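Long-range contacts in dihydrolipoyl dehydrogenase (Elizabethkingia anophelis NUHP1, PDB 6UZI), which probably catalyses the NAD(+)-dependent reoxidation of dihydrolipoyl groups carried on lysines of partner proteins, using one bound FAD per subunit: residues E167-S172 with S247-N252; G191-E196 with L276-R281; V208-Y213 with M238-S243; T255-A260 with V269-Y274. All blocks are in the same frame, centred on the assembly; numbering follows the deposited sequence.

Contact 1: residues E167-S172 with S247-N252. With FAD (flavin-adenine dinucleotide), chain E.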
# COMPACT_ATOMS: atom_id res chain seq x y z
N GLU A 167 0.52 36.46 2.24
CA GLU A 167 1.24 36.47 3.51
C GLU A 167 0.45 35.70 4.55
O GLU A 167 0.85 34.60 4.96
CB GLU A 167 1.49 37.89 3.99
CG GLU A 167 2.81 38.47 3.51
CD GLU A 167 2.84 39.98 3.57
OE1 GLU A 167 3.66 40.57 2.84
OE2 GLU A 167 2.04 40.57 4.33
N ARG A 168 -0.69 36.25 4.98
CA ARG A 168 -1.53 35.59 5.97
C ARG A 168 -2.90 35.20 5.44
O ARG A 168 -3.50 34.26 5.98
CB ARG A 168 -1.70 36.49 7.19
CG ARG A 168 -0.37 36.97 7.77
CD ARG A 168 -0.51 37.60 9.14
NE ARG A 168 0.07 36.73 10.16
CZ ARG A 168 1.32 36.83 10.62
NH1 ARG A 168 1.74 35.98 11.54
NH2 ARG A 168 2.13 37.78 10.16
N VAL A 169 -3.40 35.86 4.40
CA VAL A 169 -4.62 35.43 3.72
C VAL A 169 -4.21 34.81 2.39
O VAL A 169 -4.02 35.52 1.39
CB VAL A 169 -5.60 36.61 3.54
CG1 VAL A 169 -6.83 36.15 2.79
CG2 VAL A 169 -5.99 37.15 4.90
N ILE A 170 -4.08 33.48 2.38
CA ILE A 170 -3.30 32.78 1.37
C ILE A 170 -4.12 31.65 0.75
O ILE A 170 -5.16 31.25 1.26
CB ILE A 170 -2.00 32.21 1.95
CG1 ILE A 170 -2.33 31.24 3.09
CG2 ILE A 170 -1.12 33.33 2.46
CD1 ILE A 170 -1.12 30.65 3.75
N THR A 171 -3.60 31.14 -0.36
CA THR A 171 -4.06 29.92 -1.01
C THR A 171 -3.05 28.81 -0.76
O THR A 171 -2.03 29.00 -0.09
CB THR A 171 -4.26 30.13 -2.52
OG1 THR A 171 -2.98 30.32 -3.14
CG2 THR A 171 -5.11 31.33 -2.80
N SER A 172 -3.32 27.64 -1.33
CA SER A 172 -2.41 26.50 -1.16
C SER A 172 -1.01 26.83 -1.64
O SER A 172 -0.03 26.31 -1.08
CB SER A 172 -2.94 25.27 -1.89
OG SER A 172 -3.04 25.49 -3.29
N SER A 247 -18.86 35.51 5.63
CA SER A 247 -19.18 36.77 4.99
C SER A 247 -18.02 37.76 5.01
O SER A 247 -18.13 38.81 4.36
CB SER A 247 -20.39 37.41 5.67
OG SER A 247 -20.15 37.61 7.06
N GLY A 248 -16.93 37.46 5.70
CA GLY A 248 -15.82 38.39 5.75
C GLY A 248 -14.56 37.74 6.26
O GLY A 248 -14.60 36.84 7.10
N VAL A 249 -13.42 38.20 5.72
CA VAL A 249 -12.09 37.79 6.15
C VAL A 249 -11.21 39.04 6.21
O VAL A 249 -10.84 39.58 5.16
CB VAL A 249 -11.46 36.76 5.22
CG1 VAL A 249 -10.04 36.47 5.65
CG2 VAL A 249 -12.31 35.48 5.17
N GLU A 250 -10.89 39.51 7.42
CA GLU A 250 -10.10 40.71 7.66
C GLU A 250 -8.71 40.36 8.17
O GLU A 250 -8.57 39.52 9.05
CB GLU A 250 -10.72 41.61 8.74
CG GLU A 250 -12.09 42.20 8.50
CD GLU A 250 -12.54 43.06 9.68
OE1 GLU A 250 -11.84 43.07 10.72
OE2 GLU A 250 -13.59 43.73 9.58
N ARG A 251 -7.70 41.02 7.62
CA ARG A 251 -6.34 40.95 8.15
C ARG A 251 -6.08 42.19 9.01
O ARG A 251 -6.18 43.31 8.51
CB ARG A 251 -5.30 40.84 7.04
CG ARG A 251 -3.89 41.10 7.58
CD ARG A 251 -2.82 40.33 6.84
NE ARG A 251 -1.52 40.48 7.49
CZ ARG A 251 -0.35 40.41 6.84
NH1 ARG A 251 -0.34 40.21 5.53
NH2 ARG A 251 0.79 40.57 7.50
N ASN A 252 -5.76 41.98 10.28
CA ASN A 252 -5.45 43.06 11.22
C ASN A 252 -4.04 42.82 11.74
O ASN A 252 -3.85 42.30 12.84
CB ASN A 252 -6.47 43.11 12.35
CG ASN A 252 -7.89 43.22 11.84
OD1 ASN A 252 -8.26 44.22 11.22
ND2 ASN A 252 -8.70 42.18 12.09
PA FAD E . -2.35 21.78 -14.72
O1A FAD E . -1.55 20.87 -13.87
O2A FAD E . -3.32 22.56 -13.82
O5B FAD E . -1.37 22.86 -15.37
C5B FAD E . -1.58 23.19 -16.76
C4B FAD E . -0.44 24.06 -17.20
O4B FAD E . -0.86 24.90 -18.29
C3B FAD E . 0.15 25.01 -16.14
O3B FAD E . 1.50 24.64 -15.89
C2B FAD E . 0.08 26.40 -16.79
O2B FAD E . 1.24 27.18 -16.53
C1B FAD E . -0.06 26.05 -18.27
N9A FAD E . -0.72 27.06 -19.09
C8A FAD E . -1.97 27.58 -18.89
N7A FAD E . -2.35 28.43 -19.81
C5A FAD E . -1.27 28.47 -20.68
C6A FAD E . -1.04 29.18 -21.87
N6A FAD E . -1.93 29.99 -22.44
N1A FAD E . 0.16 29.01 -22.49
C2A FAD E . 1.04 28.17 -21.94
N3A FAD E . 0.93 27.44 -20.82
C4A FAD E . -0.26 27.64 -20.24
N1 FAD E . -4.59 15.87 -7.89
C2 FAD E . -4.43 14.55 -7.66
O2 FAD E . -4.78 13.71 -8.49
N3 FAD E . -3.84 14.12 -6.48
C4 FAD E . -3.38 14.93 -5.46
O4 FAD E . -2.86 14.45 -4.46
C4X FAD E . -3.55 16.34 -5.72
N5 FAD E . -3.11 17.18 -4.83
C5X FAD E . -3.23 18.54 -5.11
C6 FAD E . -2.71 19.45 -4.20
C7 FAD E . -2.74 20.82 -4.46
C7M FAD E . -2.16 21.78 -3.46
C8 FAD E . -3.31 21.28 -5.67
C8M FAD E . -3.30 22.75 -6.01
C9 FAD E . -3.84 20.37 -6.57
C9A FAD E . -3.81 19.00 -6.30
N10 FAD E . -4.28 18.05 -7.23
C10 FAD E . -4.17 16.71 -6.96
C1' FAD E . -4.88 18.48 -8.50
C2' FAD E . -3.90 18.40 -9.66
O2' FAD E . -2.89 19.41 -9.53
C3' FAD E . -4.61 18.52 -11.00
O3' FAD E . -5.78 17.71 -11.00
C4' FAD E . -3.72 18.12 -12.18
O4' FAD E . -2.50 18.86 -12.09
C5' FAD E . -4.38 18.31 -13.53
O5' FAD E . -3.43 19.03 -14.32
P FAD E . -3.61 19.40 -15.90
O1P FAD E . -2.67 18.72 -16.82
O2P FAD E . -5.04 19.31 -16.38
O3P FAD E . -3.24 20.95 -15.76
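R251 sets out from its strand with CG anti to the backbone N (chi1 167°), and a bend at chi2 carries its guanidinium across to E167 and R168; R168, with CG anti to its carbonyl carbon (chi1 -53°), lays its CG-CD stem over R251, and a bend at chi3 then turns its guanidinium off the stem. From R251, NH1 gives a hydrogen bond to E167 OE2, 2.7 Å long, that is part of a salt bridge. It leaves close to the guanidinium plane and arrives on the anti side of the carboxylate, the two flat groups standing 80° apart. One face of the same guanidinium carries R168: CG of R168 lies over its centre, 3.6 Å from R251 CZ, and R168 CD comes to 3.5 Å from R251 NE. The two arginine ends meet less closely, with 4.1 Å between R168 NH2 and R251 NH2. R168 NE bonds to D273 O and its guanidinium makes a cation-pi contact with Y274, while D165 OD1 is a second salt-bridge partner of R251 NH1 and G253 O holds R251 NE. Next to this polar cluster V169 CG2 meets V249 CG1 at 4.2 Å, with V256 and I162 beside both. With acceptors at NE and NH1, the R251 guanidinium is probably fixed in rotation, and the carboxylates of E167 and D165 would offset the nearness of two positive charges at this surface edge between the parallel and antiparallel sheets.

Contact 2: residues G191-E196 with L276-R281. With FAD (flavin-adenine dinucleotide), chain E.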
# COMPACT_ATOMS: atom_id res chain seq x y z
N GLY A 191 -12.45 22.18 0.36
CA GLY A 191 -11.64 21.46 -0.60
C GLY A 191 -10.71 20.48 0.08
O GLY A 191 -10.33 20.64 1.24
N VAL A 192 -10.33 19.44 -0.67
CA VAL A 192 -9.41 18.42 -0.17
C VAL A 192 -8.08 19.04 0.23
O VAL A 192 -7.45 18.63 1.22
CB VAL A 192 -9.24 17.30 -1.21
CG1 VAL A 192 -8.25 16.27 -0.74
CG2 VAL A 192 -10.58 16.62 -1.42
N ILE A 193 -7.63 20.04 -0.53
CA ILE A 193 -6.36 20.71 -0.26
C ILE A 193 -6.34 21.26 1.16
O ILE A 193 -5.33 21.15 1.87
CB ILE A 193 -6.15 21.83 -1.29
CG1 ILE A 193 -6.04 21.23 -2.70
CG2 ILE A 193 -4.93 22.62 -0.94
CD1 ILE A 193 -6.03 22.28 -3.80
N GLY A 194 -7.44 21.89 1.59
CA GLY A 194 -7.48 22.43 2.94
C GLY A 194 -7.29 21.37 4.00
O GLY A 194 -6.53 21.56 4.95
N LEU A 195 -7.95 20.22 3.85
CA LEU A 195 -7.80 19.14 4.82
C LEU A 195 -6.38 18.57 4.81
O LEU A 195 -5.85 18.22 5.87
CB LEU A 195 -8.81 18.02 4.55
CG LEU A 195 -10.30 18.33 4.68
CD1 LEU A 195 -11.12 17.11 4.30
CD2 LEU A 195 -10.61 18.76 6.11
N GLU A 196 -5.75 18.47 3.64
CA GLU A 196 -4.40 17.94 3.58
C GLU A 196 -3.40 18.88 4.25
O GLU A 196 -2.64 18.48 5.14
CB GLU A 196 -4.00 17.65 2.14
CG GLU A 196 -4.57 16.37 1.56
CD GLU A 196 -4.17 16.16 0.11
OE1 GLU A 196 -3.34 16.94 -0.41
OE2 GLU A 196 -4.70 15.22 -0.53
N LEU A 276 -6.13 30.01 5.28
CA LEU A 276 -5.98 29.32 4.00
C LEU A 276 -7.36 29.14 3.35
O LEU A 276 -8.26 28.54 3.96
CB LEU A 276 -5.29 27.97 4.19
CG LEU A 276 -5.36 26.89 3.10
CD1 LEU A 276 -4.65 27.31 1.83
CD2 LEU A 276 -4.76 25.60 3.64
N VAL A 277 -7.50 29.63 2.13
CA VAL A 277 -8.74 29.56 1.37
C VAL A 277 -8.68 28.37 0.43
O VAL A 277 -7.92 28.36 -0.55
CB VAL A 277 -9.00 30.86 0.61
CG1 VAL A 277 -10.33 30.80 -0.09
CG2 VAL A 277 -8.91 32.05 1.55
N SER A 278 -9.49 27.34 0.71
CA SER A 278 -9.54 26.12 -0.09
C SER A 278 -11.00 25.87 -0.47
O SER A 278 -11.66 24.99 0.08
CB SER A 278 -8.95 24.94 0.67
OG SER A 278 -7.62 25.21 1.06
N VAL A 279 -11.50 26.67 -1.40
CA VAL A 279 -12.90 26.59 -1.81
C VAL A 279 -13.06 25.94 -3.17
O VAL A 279 -14.10 26.11 -3.81
CB VAL A 279 -13.57 27.98 -1.80
CG1 VAL A 279 -13.72 28.47 -0.37
CG2 VAL A 279 -12.77 28.97 -2.64
N GLY A 280 -12.04 25.27 -3.68
CA GLY A 280 -12.15 24.53 -4.91
C GLY A 280 -11.16 25.00 -5.95
O GLY A 280 -10.32 25.87 -5.71
N ARG A 281 -11.27 24.40 -7.14
CA ARG A 281 -10.43 24.73 -8.27
C ARG A 281 -11.29 25.12 -9.46
O ARG A 281 -12.40 24.61 -9.65
CB ARG A 281 -9.51 23.57 -8.62
CG ARG A 281 -8.79 22.99 -7.42
CD ARG A 281 -7.45 23.66 -7.22
NE ARG A 281 -6.66 23.61 -8.44
CZ ARG A 281 -5.54 24.30 -8.61
NH1 ARG A 281 -4.88 24.21 -9.76
NH2 ARG A 281 -5.08 25.08 -7.64
PA FAD E . -2.35 21.78 -14.72
O1A FAD E . -1.55 20.87 -13.87
O2A FAD E . -3.32 22.56 -13.82
O5B FAD E . -1.37 22.86 -15.37
C5B FAD E . -1.58 23.19 -16.76
C4B FAD E . -0.44 24.06 -17.20
O4B FAD E . -0.86 24.90 -18.29
C3B FAD E . 0.15 25.01 -16.14
O3B FAD E . 1.50 24.64 -15.89
C2B FAD E . 0.08 26.40 -16.79
O2B FAD E . 1.24 27.18 -16.53
C1B FAD E . -0.06 26.05 -18.27
N9A FAD E . -0.72 27.06 -19.09
C8A FAD E . -1.97 27.58 -18.89
N7A FAD E . -2.35 28.43 -19.81
C5A FAD E . -1.27 28.47 -20.68
C6A FAD E . -1.04 29.18 -21.87
N6A FAD E . -1.93 29.99 -22.44
N1A FAD E . 0.16 29.01 -22.49
C2A FAD E . 1.04 28.17 -21.94
N3A FAD E . 0.93 27.44 -20.82
C4A FAD E . -0.26 27.64 -20.24
N1 FAD E . -4.59 15.87 -7.89
C2 FAD E . -4.43 14.55 -7.66
O2 FAD E . -4.78 13.71 -8.49
N3 FAD E . -3.84 14.12 -6.48
C4 FAD E . -3.38 14.93 -5.46
O4 FAD E . -2.86 14.45 -4.46
C4X FAD E . -3.55 16.34 -5.72
N5 FAD E . -3.11 17.18 -4.83
C5X FAD E . -3.23 18.54 -5.11
C6 FAD E . -2.71 19.45 -4.20
C7 FAD E . -2.74 20.82 -4.46
C7M FAD E . -2.16 21.78 -3.46
C8 FAD E . -3.31 21.28 -5.67
C8M FAD E . -3.30 22.75 -6.01
C9 FAD E . -3.84 20.37 -6.57
C9A FAD E . -3.81 19.00 -6.30
N10 FAD E . -4.28 18.05 -7.23
C10 FAD E . -4.17 16.71 -6.96
C1' FAD E . -4.88 18.48 -8.50
C2' FAD E . -3.90 18.40 -9.66
O2' FAD E . -2.89 19.41 -9.53
C3' FAD E . -4.61 18.52 -11.00
O3' FAD E . -5.78 17.71 -11.00
C4' FAD E . -3.72 18.12 -12.18
O4' FAD E . -2.50 18.86 -12.09
C5' FAD E . -4.38 18.31 -13.53
O5' FAD E . -3.43 19.03 -14.32
P FAD E . -3.61 19.40 -15.90
O1P FAD E . -2.67 18.72 -16.82
O2P FAD E . -5.04 19.31 -16.38
O3P FAD E . -3.24 20.95 -15.76
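G191 and S278 meet through their backbones: G191 N, just before helix 192-203, donates to S278 O at 2.9 Å, with 154° at the hydrogen. This is the tight part of the contact. Here the first turn of the helix lies directly against the chain leaving strand 274-277, and the S278 hydroxymethyl group rests on a glycine backbone, OG 3.4 Å from G194 CA. S278 OG is as near to G194 N, but at an angle too poor for a bond. Two residues earlier in the chain, L276 CD2 reaches the same G194 CA at 4.2 Å. Toward I193 and R281, both partly exposed, the two segments touch more loosely, I193 CD1 lying 4.0 Å from R281 CD, and the flavin lies against both side chains: I193 CD1 is 3.4 Å from FAD C8, and the R281 guanidinium presents a face to the C8M methyl, NH2 being 3.4 Å from it. Bends at chi2 (-92°) and chi3 bring the R281 guanidinium there, and S154 OG bonds to its NH1. G191 and G194 fit the glycine-rich GxGxxG turn of a Rossmann fold, a strand-turn-helix predicted to bind NAD(+), as is G280 on the facing loop.

Contact 3: residues V208-Y213 with M238-S243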
# COMPACT_ATOMS: atom_id res chain seq x y z
N VAL A 208 -5.89 24.08 14.20
CA VAL A 208 -6.50 24.14 12.88
C VAL A 208 -8.01 24.08 13.03
O VAL A 208 -8.54 23.13 13.61
CB VAL A 208 -6.01 23.01 11.96
CG1 VAL A 208 -6.62 23.18 10.58
CG2 VAL A 208 -4.49 23.00 11.88
N THR A 209 -8.69 25.09 12.49
CA THR A 209 -10.15 25.12 12.45
C THR A 209 -10.59 25.22 11.00
O THR A 209 -10.14 26.10 10.27
CB THR A 209 -10.70 26.30 13.26
OG1 THR A 209 -10.13 26.30 14.58
CG2 THR A 209 -12.21 26.20 13.38
N VAL A 210 -11.43 24.29 10.58
CA VAL A 210 -11.98 24.28 9.23
C VAL A 210 -13.36 24.92 9.29
O VAL A 210 -14.25 24.41 9.98
CB VAL A 210 -12.05 22.85 8.66
CG1 VAL A 210 -12.81 22.80 7.34
CG2 VAL A 210 -10.65 22.26 8.50
N VAL A 211 -13.54 26.03 8.59
CA VAL A 211 -14.82 26.74 8.55
C VAL A 211 -15.37 26.59 7.15
O VAL A 211 -14.77 27.07 6.18
CB VAL A 211 -14.67 28.21 8.96
CG1 VAL A 211 -16.05 28.86 9.02
CG2 VAL A 211 -14.01 28.29 10.32
N GLU A 212 -16.52 25.95 7.05
CA GLU A 212 -17.03 25.46 5.78
C GLU A 212 -18.53 25.62 5.70
O GLU A 212 -19.24 25.46 6.70
CB GLU A 212 -16.60 24.00 5.63
CG GLU A 212 -17.23 23.20 4.54
CD GLU A 212 -16.58 21.84 4.48
OE1 GLU A 212 -15.72 21.58 5.36
OE2 GLU A 212 -16.89 21.04 3.56
N TYR A 213 -19.02 25.98 4.51
CA TYR A 213 -20.45 26.09 4.28
C TYR A 213 -21.11 24.72 4.13
O TYR A 213 -22.31 24.60 4.37
CB TYR A 213 -20.74 26.92 3.04
CG TYR A 213 -22.22 27.15 2.86
CD1 TYR A 213 -22.92 26.62 1.78
CD2 TYR A 213 -22.93 27.89 3.82
CE1 TYR A 213 -24.30 26.84 1.65
CE2 TYR A 213 -24.29 28.12 3.69
CZ TYR A 213 -24.97 27.60 2.61
OH TYR A 213 -26.33 27.83 2.50
N MET A 238 -8.11 18.43 14.88
CA MET A 238 -8.71 19.41 13.99
C MET A 238 -10.12 19.76 14.47
O MET A 238 -10.86 18.90 14.95
CB MET A 238 -8.76 18.88 12.55
CG MET A 238 -8.83 19.96 11.48
SD MET A 238 -8.62 19.31 9.81
CE MET A 238 -6.87 18.91 9.76
N LYS A 239 -10.47 21.03 14.37
CA LYS A 239 -11.80 21.51 14.71
C LYS A 239 -12.58 21.81 13.44
O LYS A 239 -12.01 22.21 12.43
CB LYS A 239 -11.71 22.77 15.59
CG LYS A 239 -11.02 22.57 16.94
CD LYS A 239 -12.00 22.07 18.00
CE LYS A 239 -11.30 21.67 19.29
NZ LYS A 239 -10.62 20.33 19.22
N PHE A 240 -13.89 21.58 13.49
CA PHE A 240 -14.75 21.75 12.32
C PHE A 240 -15.96 22.60 12.67
O PHE A 240 -16.70 22.28 13.61
CB PHE A 240 -15.21 20.40 11.78
CG PHE A 240 -14.11 19.60 11.16
CD1 PHE A 240 -13.37 18.71 11.92
CD2 PHE A 240 -13.81 19.74 9.82
CE1 PHE A 240 -12.35 17.97 11.35
CE2 PHE A 240 -12.79 19.01 9.25
CZ PHE A 240 -12.06 18.12 10.02
N MET A 241 -16.17 23.65 11.88
CA MET A 241 -17.34 24.53 11.96
C MET A 241 -18.07 24.39 10.63
O MET A 241 -17.82 25.14 9.69
CB MET A 241 -16.92 25.95 12.24
CG MET A 241 -16.55 26.21 13.69
SD MET A 241 -16.06 27.92 13.96
CE MET A 241 -15.07 27.77 15.43
N LEU A 242 -18.95 23.40 10.54
CA LEU A 242 -19.64 23.09 9.30
C LEU A 242 -20.92 23.90 9.17
O LEU A 242 -21.38 24.54 10.13
CB LEU A 242 -19.94 21.59 9.23
CG LEU A 242 -18.77 20.62 9.38
CD1 LEU A 242 -19.19 19.18 9.13
CD2 LEU A 242 -17.62 21.01 8.46
N SER A 243 -21.49 23.89 7.96
CA SER A 243 -22.75 24.58 7.64
C SER A 243 -22.71 26.05 8.06
O SER A 243 -23.66 26.59 8.62
CB SER A 243 -23.94 23.87 8.29
OG SER A 243 -24.03 22.51 7.91
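V210 lies at the centre of this parallel pairing, bonded through both its N and its O to the neighbouring strand. K239 N donates to V208 O, V210 N to K239 O and M241 N to V210 O, the last two bonds each 2.8 Å and nearly straight; E212 N to M241 O continues the ladder. The M241 side chain can be followed along one face. Its CB lies 3.8 Å from V210 O and also brushes V211 CG2. With CG anti to the carbonyl carbon (chi1 -77°) and the chain extended beyond it, SD runs beside V211, 4.2 Å from its CG2, and CE at the tip touches T209 CG2 at 3.9 Å. V268 and V270 of strand 267-272 pack on this same methionine. On the other face V210 is flanked by two side chains: F240 CD2 approaches V210 CB obliquely at 3.8 Å, the groups pointing the same way, and M238 SD meets V210 CG2 at 3.8 Å. L195 of helix 192-203 and L233 of helix 223-236 cover F240. The pairing closes the beta-alpha-beta unit of strand 207-211, helix 223-236 and strand 239-241. Past the last bridge, E212 and L242 lie side by side, OE1 3.7 Å from L242 CD2. The face of V210 and F240 is thus apolar, whereas V211 and M241 share theirs with T209, bonded through OG1 to H184, and K239; the backbone bond from E212 N helps to place an acid that is predicted to bind NAD(+), at the strand end where relatives commonly hold the adenosine ribose.

Contact 4: residues T255-A260 with V269-Y274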
# COMPACT_ATOMS: atom_id res chain seq x y z
N THR A 255 -3.16 39.12 12.56
CA THR A 255 -4.37 38.38 12.87
C THR A 255 -5.35 38.45 11.72
O THR A 255 -5.50 39.48 11.06
CB THR A 255 -5.02 38.94 14.15
OG1 THR A 255 -4.07 38.87 15.22
CG2 THR A 255 -6.26 38.15 14.52
N VAL A 256 -6.03 37.32 11.48
CA VAL A 256 -7.10 37.23 10.50
C VAL A 256 -8.39 36.93 11.24
O VAL A 256 -8.42 36.05 12.11
CB VAL A 256 -6.80 36.15 9.45
CG1 VAL A 256 -7.91 36.12 8.44
CG2 VAL A 256 -5.45 36.41 8.78
N LYS A 257 -9.44 37.68 10.92
CA LYS A 257 -10.75 37.52 11.55
C LYS A 257 -11.75 37.06 10.49
O LYS A 257 -11.98 37.77 9.50
CB LYS A 257 -11.19 38.83 12.21
CG LYS A 257 -12.46 38.72 13.02
CD LYS A 257 -12.64 39.91 13.93
CE LYS A 257 -13.96 40.62 13.68
NZ LYS A 257 -14.24 41.58 14.77
N VAL A 258 -12.36 35.90 10.71
CA VAL A 258 -13.33 35.33 9.79
C VAL A 258 -14.71 35.47 10.42
O VAL A 258 -14.95 34.92 11.50
CB VAL A 258 -13.01 33.86 9.48
CG1 VAL A 258 -14.08 33.22 8.61
CG2 VAL A 258 -11.64 33.73 8.83
N THR A 259 -15.60 36.21 9.77
CA THR A 259 -16.96 36.41 10.26
C THR A 259 -17.93 35.63 9.40
O THR A 259 -17.78 35.57 8.17
CB THR A 259 -17.35 37.90 10.29
OG1 THR A 259 -17.21 38.49 8.99
CG2 THR A 259 -16.51 38.66 11.29
N ALA A 260 -18.93 35.01 10.03
CA ALA A 260 -19.84 34.11 9.34
C ALA A 260 -21.13 33.96 10.14
O ALA A 260 -21.27 34.47 11.25
CB ALA A 260 -19.19 32.74 9.10
N VAL A 269 -17.42 34.13 14.91
CA VAL A 269 -16.15 34.83 14.72
C VAL A 269 -15.02 33.87 15.03
O VAL A 269 -15.00 33.25 16.10
CB VAL A 269 -16.05 36.08 15.62
CG1 VAL A 269 -14.69 36.73 15.47
CG2 VAL A 269 -17.15 37.07 15.30
N VAL A 270 -14.06 33.76 14.10
CA VAL A 270 -12.87 32.92 14.28
C VAL A 270 -11.64 33.77 13.98
O VAL A 270 -11.58 34.44 12.95
CB VAL A 270 -12.88 31.67 13.38
CG1 VAL A 270 -11.79 30.72 13.82
CG2 VAL A 270 -14.22 30.97 13.41
N GLU A 271 -10.66 33.71 14.87
CA GLU A 271 -9.43 34.48 14.73
C GLU A 271 -8.25 33.52 14.67
O GLU A 271 -8.19 32.56 15.43
CB GLU A 271 -9.26 35.46 15.89
CG GLU A 271 -10.08 36.74 15.75
CD GLU A 271 -9.77 37.76 16.83
OE1 GLU A 271 -9.50 37.34 17.98
OE2 GLU A 271 -9.80 38.98 16.54
N GLY A 272 -7.33 33.79 13.75
CA GLY A 272 -6.09 33.05 13.66
C GLY A 272 -5.00 33.97 13.15
O GLY A 272 -5.24 35.14 12.86
N ASP A 273 -3.79 33.43 13.08
CA ASP A 273 -2.67 34.17 12.52
C ASP A 273 -2.40 33.79 11.06
O ASP A 273 -1.55 34.44 10.42
CB ASP A 273 -1.42 33.97 13.37
CG ASP A 273 -1.01 32.52 13.48
OD1 ASP A 273 0.19 32.26 13.68
OD2 ASP A 273 -1.90 31.65 13.36
N TYR A 274 -3.06 32.76 10.54
CA TYR A 274 -2.98 32.40 9.13
C TYR A 274 -4.34 31.88 8.68
O TYR A 274 -5.00 31.13 9.41
CB TYR A 274 -1.91 31.33 8.87
CG TYR A 274 -0.51 31.87 8.91
CD1 TYR A 274 0.06 32.45 7.78
CD2 TYR A 274 0.24 31.83 10.07
CE1 TYR A 274 1.35 32.96 7.80
CE2 TYR A 274 1.53 32.34 10.11
CZ TYR A 274 2.08 32.91 8.97
OH TYR A 274 3.35 33.42 9.01
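V256 with G272 and V258 with V270 are the hydrogen-bonded pairs of this antiparallel ladder, each joined in both directions. V256 N to G272 O is 2.7 Å with 175° at the hydrogen, and V258 N to V270 O is 2.8 Å and almost as straight; the return bonds, from G272 N to V256 O and from V270 N to V258 O, are slightly longer. CA-H...O contacts run between them and give these carbonyls a second, softer partner: E271 CA stands 3.2 Å from V256 O, and V269 CA 3.4 Å from V258 O. The two strands form a beta hairpin, the second and third strands of a three-stranded antiparallel meander with strand 245-252, which in this family lies in the crossover between strands of the NAD-domain parallel sheet. Apolar contacts divide by face. V256, V258 and V270 share one, where V258 CB and V270 CB are 4.5 Å apart; I186 of strand 184-188 touches V258 and V270, and V249 touches V256 and V258. On the other face K257, its CG anti to the backbone N (chi1 -173°), leans across V269, with K257 CG 3.9 Å from V269 CG1. As for charge, the same lysine stem passes E271 obliquely, K257 CD 4.0 Å from E271 OE2, but K257 NZ and E271 OE2 stay 5.4 Å apart, a distance at which any attraction between them would probably be modest.

How the contacts relate
From the N terminus, 167-172 opens contact 1 and 191-196 opens contact 2. Contact 3 opens and closes next, its 208-213 and 238-243 nested within the loops of both. Contact 1 then closes at 247-252, before contact 2 does, so these two cross. Contact 4, a short hairpin, follows in series with contacts 1 and 3 and is nested in the loop of contact 2, which closes last at 276-281. Strands 169-170, 274-277, 207-211 and 239-241 belong to one parallel sheet; contact 1 ties its edge strand 169-170 to the antiparallel meander, within which contact 4 pairs two strands. Contact 3 packs against contacts 2 and 4, and S172 on I193 links contacts 1 and 2, which both reach FAD.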